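Local coordinates for protein glutathione S-transferase (Xanthomonas axonopodis pv. citri, PDB 6NV6) that probably catalyses the conjugation of glutathione to electrophilic substrates, as a theta class glutathione transferase that binds glutathione, at residues W100-L112 / R128-R142. Numbering follows the deposited sequence.
Sequences WTTSTFAGVFRDL and RIAAALTQSGELLAR
With CG anti to the backbone N (chi1 176°), Leu112 swings its two methyls into helix segment 128-142, where Ile129, Ala132, Leu133 and Ser136 receive it as a knob. Its CD1 lies 3.6 Å from Leu133 CB, while CD2 meets the CD1 methyl of the same leucine. One turn back, Val108 places CG1 between its backbone N and carbonyl carbon (chi1 67°), which aims that branch at Leu139 and lets CG2 rest 3.6 Å from Ala132 CA. The packing is reciprocal. Leu139 sits among Trp100, Thr104, Phe105 and Val108, its CD2 against Thr104 CG2 at 3.5 Å, and the edge of the Trp100 indole abuts Leu139 O. Ser136 fills the next hole as a small knob; its hydroxyl donates back to Ala132 O (OG to O 3.0 Å) from above the carbonyl plane, which gives this buried polar atom a partner within its own helix. The Phe105 ring takes an off-centre CH-pi contact from Leu140 CD2, 4.2 Å from its centroid. Beside Leu112, Asp111 OD2 stands over one face of the guanidinium of the poorly ordered Arg128, 3.6 Å from NH2, a long salt bridge in which no N-H points at the oxygen. Helix 163-174 packs alongside, with Ala171 against Phe109 and Trp172 against Leu140. Segments 100-112 and 128-142 run roughly antiparallel, with 139° between their directions and a closest axis approach of 8.5 Å, and this knobs-into-holes pairing of helices 88-118 and 126-146 forms part of the all-helical C-terminal domain of the glutathione transferase fold.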
# COMPACT_ATOMS: atom_id res chain seq x y z
N TRP A 100 6.00 4.91 8.18
CA TRP A 100 5.84 6.24 7.60
C TRP A 100 4.59 6.33 6.72
O TRP A 100 3.92 7.37 6.68
CB TRP A 100 7.11 6.58 6.82
CG TRP A 100 7.11 7.91 6.11
CD1 TRP A 100 7.62 9.07 6.58
CD2 TRP A 100 6.62 8.18 4.79
NE1 TRP A 100 7.46 10.07 5.64
CE2 TRP A 100 6.86 9.54 4.53
CE3 TRP A 100 6.00 7.40 3.80
CZ2 TRP A 100 6.49 10.15 3.34
CZ3 TRP A 100 5.64 8.01 2.60
CH2 TRP A 100 5.88 9.37 2.39
N THR A 101 4.26 5.25 6.01
CA THR A 101 3.05 5.25 5.20
C THR A 101 1.83 5.51 6.07
O THR A 101 0.96 6.32 5.72
CB THR A 101 2.91 3.93 4.45
OG1 THR A 101 3.99 3.79 3.51
CG2 THR A 101 1.60 3.88 3.69
N THR A 102 1.75 4.84 7.21
CA THR A 102 0.63 5.06 8.11
C THR A 102 0.76 6.39 8.86
O THR A 102 -0.19 7.18 8.90
CB THR A 102 0.53 3.89 9.09
OG1 THR A 102 0.31 2.68 8.35
CG2 THR A 102 -0.62 4.13 10.07
N SER A 103 1.93 6.65 9.44
CA SER A 103 2.05 7.79 10.34
C SER A 103 1.98 9.12 9.61
O SER A 103 1.55 10.12 10.20
CB SER A 103 3.36 7.68 11.13
OG SER A 103 4.45 8.24 10.42
N THR A 104 2.40 9.17 8.34
CA THR A 104 2.64 10.47 7.72
C THR A 104 1.90 10.65 6.40
O THR A 104 1.44 11.75 6.09
CB THR A 104 4.15 10.67 7.51
OG1 THR A 104 4.82 10.59 8.78
CG2 THR A 104 4.45 12.01 6.87
N PHE A 105 1.78 9.59 5.60
CA PHE A 105 1.24 9.78 4.26
C PHE A 105 -0.25 9.50 4.16
O PHE A 105 -0.98 10.23 3.47
CB PHE A 105 1.99 8.91 3.26
CG PHE A 105 1.45 8.99 1.87
CD1 PHE A 105 1.66 10.11 1.10
CD2 PHE A 105 0.69 7.94 1.33
CE1 PHE A 105 1.15 10.20 -0.19
CE2 PHE A 105 0.17 8.02 0.03
CZ PHE A 105 0.40 9.15 -0.72
N ALA A 106 -0.73 8.44 4.82
CA ALA A 106 -2.07 7.93 4.54
C ALA A 106 -3.16 8.96 4.86
O ALA A 106 -4.13 9.09 4.11
CB ALA A 106 -2.29 6.64 5.32
N GLY A 107 -3.00 9.71 5.96
CA GLY A 107 -4.05 10.62 6.37
C GLY A 107 -4.31 11.71 5.35
O GLY A 107 -5.44 11.91 4.90
N VAL A 108 -3.25 12.43 4.96
CA VAL A 108 -3.42 13.50 3.97
C VAL A 108 -3.84 12.92 2.63
O VAL A 108 -4.68 13.49 1.93
CB VAL A 108 -2.14 14.36 3.86
CG1 VAL A 108 -0.99 13.57 3.28
CG2 VAL A 108 -2.40 15.62 3.03
N PHE A 109 -3.31 11.75 2.27
CA PHE A 109 -3.66 11.20 0.97
C PHE A 109 -5.09 10.71 0.94
O PHE A 109 -5.80 10.92 -0.05
CB PHE A 109 -2.73 10.07 0.57
CG PHE A 109 -3.11 9.46 -0.74
CD1 PHE A 109 -2.81 10.10 -1.93
CD2 PHE A 109 -3.83 8.29 -0.78
CE1 PHE A 109 -3.19 9.55 -3.15
CE2 PHE A 109 -4.21 7.74 -2.00
CZ PHE A 109 -3.89 8.38 -3.18
N ARG A 110 -5.54 10.03 2.00
CA ARG A 110 -6.94 9.62 2.04
C ARG A 110 -7.85 10.83 1.92
O ARG A 110 -8.93 10.75 1.33
CB ARG A 110 -7.23 8.83 3.31
N ASP A 111 -7.40 11.97 2.44
CA ASP A 111 -8.16 13.21 2.31
C ASP A 111 -8.17 13.69 0.87
O ASP A 111 -9.24 14.00 0.32
CB ASP A 111 -7.57 14.28 3.23
CG ASP A 111 -8.63 15.16 3.85
OD1 ASP A 111 -9.58 14.61 4.44
OD2 ASP A 111 -8.50 16.40 3.74
N LEU A 112 -6.99 13.76 0.24
CA LEU A 112 -6.92 14.08 -1.18
C LEU A 112 -7.81 13.15 -1.98
O LEU A 112 -8.63 13.59 -2.79
CB LEU A 112 -5.48 13.98 -1.69
CG LEU A 112 -5.37 14.23 -3.20
CD1 LEU A 112 -5.69 15.67 -3.54
CD2 LEU A 112 -4.00 13.85 -3.71
N ARG A 128 -8.71 22.86 0.46
CA ARG A 128 -8.23 21.74 1.25
C ARG A 128 -7.66 20.63 0.37
O ARG A 128 -6.55 20.14 0.62
CB ARG A 128 -9.38 21.21 2.11
CG ARG A 128 -8.98 20.15 3.10
CD ARG A 128 -9.95 20.09 4.25
NE ARG A 128 -10.96 19.06 4.06
CZ ARG A 128 -11.26 18.15 4.98
NH1 ARG A 128 -12.28 17.33 4.79
NH2 ARG A 128 -10.60 18.13 6.13
N ILE A 129 -8.41 20.22 -0.65
CA ILE A 129 -7.88 19.28 -1.65
C ILE A 129 -6.54 19.77 -2.17
O ILE A 129 -5.52 19.09 -2.08
CB ILE A 129 -8.89 19.09 -2.80
CG1 ILE A 129 -10.04 18.19 -2.36
CG2 ILE A 129 -8.22 18.51 -4.02
CD1 ILE A 129 -11.26 18.33 -3.25
N ALA A 130 -6.53 21.00 -2.70
CA ALA A 130 -5.33 21.68 -3.16
C ALA A 130 -4.19 21.55 -2.16
O ALA A 130 -3.03 21.37 -2.56
CB ALA A 130 -5.64 23.15 -3.41
N ALA A 131 -4.49 21.65 -0.87
CA ALA A 131 -3.45 21.54 0.15
C ALA A 131 -3.06 20.09 0.37
O ALA A 131 -1.87 19.78 0.54
CB ALA A 131 -3.92 22.18 1.46
N ALA A 132 -4.04 19.19 0.37
CA ALA A 132 -3.73 17.76 0.41
C ALA A 132 -2.84 17.38 -0.77
O ALA A 132 -1.79 16.75 -0.60
CB ALA A 132 -5.01 16.94 0.42
N LEU A 133 -3.25 17.77 -1.99
CA LEU A 133 -2.46 17.42 -3.17
C LEU A 133 -1.05 17.95 -3.07
O LEU A 133 -0.09 17.25 -3.42
CB LEU A 133 -3.13 17.97 -4.43
CG LEU A 133 -2.30 17.71 -5.70
CD1 LEU A 133 -2.11 16.22 -5.90
CD2 LEU A 133 -2.92 18.32 -6.95
N THR A 134 -0.89 19.18 -2.57
CA THR A 134 0.45 19.76 -2.50
C THR A 134 1.29 19.06 -1.44
O THR A 134 2.49 18.84 -1.64
CB THR A 134 0.34 21.26 -2.22
OG1 THR A 134 -0.20 21.93 -3.37
CG2 THR A 134 1.72 21.84 -1.89
N GLN A 135 0.69 18.69 -0.32
CA GLN A 135 1.46 18.06 0.74
C GLN A 135 1.71 16.58 0.45
O GLN A 135 2.81 16.07 0.70
CB GLN A 135 0.76 18.22 2.08
CG GLN A 135 1.68 17.92 3.23
CD GLN A 135 0.95 17.75 4.53
OE1 GLN A 135 1.40 17.02 5.41
NE2 GLN A 135 -0.19 18.44 4.66
N SER A 136 0.69 15.88 -0.05
CA SER A 136 0.90 14.55 -0.60
C SER A 136 2.16 14.53 -1.47
O SER A 136 3.07 13.70 -1.26
CB SER A 136 -0.32 14.13 -1.42
OG SER A 136 -1.41 13.80 -0.58
N GLY A 137 2.23 15.48 -2.40
CA GLY A 137 3.35 15.53 -3.33
C GLY A 137 4.69 15.70 -2.65
O GLY A 137 5.66 15.01 -2.99
N GLU A 138 4.78 16.63 -1.70
CA GLU A 138 6.09 16.88 -1.09
C GLU A 138 6.44 15.80 -0.08
O GLU A 138 7.63 15.54 0.15
CB GLU A 138 6.15 18.26 -0.44
CG GLU A 138 6.25 19.45 -1.44
CD GLU A 138 7.08 19.14 -2.71
OE1 GLU A 138 8.32 19.02 -2.60
OE2 GLU A 138 6.50 19.06 -3.83
N LEU A 139 5.45 15.15 0.51
CA LEU A 139 5.73 13.94 1.27
C LEU A 139 6.29 12.85 0.37
O LEU A 139 7.33 12.26 0.67
CB LEU A 139 4.46 13.45 1.98
CG LEU A 139 4.03 14.29 3.19
CD1 LEU A 139 2.68 13.83 3.74
CD2 LEU A 139 5.11 14.27 4.26
N LEU A 140 5.61 12.59 -0.75
CA LEU A 140 6.10 11.59 -1.69
C LEU A 140 7.52 11.90 -2.18
O LEU A 140 8.29 10.97 -2.47
CB LEU A 140 5.14 11.46 -2.86
CG LEU A 140 3.90 10.65 -2.46
CD1 LEU A 140 2.95 10.50 -3.63
CD2 LEU A 140 4.35 9.30 -1.88
N ALA A 141 7.87 13.19 -2.28
CA ALA A 141 9.22 13.57 -2.66
C ALA A 141 10.27 12.93 -1.75
O ALA A 141 11.39 12.64 -2.19
CB ALA A 141 9.35 15.09 -2.65
N ARG A 142 9.91 12.69 -0.48
CA ARG A 142 10.84 12.01 0.42
C ARG A 142 11.05 10.56 0.01
O ARG A 142 12.18 10.07 -0.03
CB ARG A 142 10.33 12.10 1.86
CG ARG A 142 10.47 13.49 2.50
CD ARG A 142 9.59 13.59 3.75
NE ARG A 142 9.27 14.97 4.11
CZ ARG A 142 8.46 15.31 5.12
NH1 ARG A 142 7.90 14.38 5.87
NH2 ARG A 142 8.23 16.59 5.37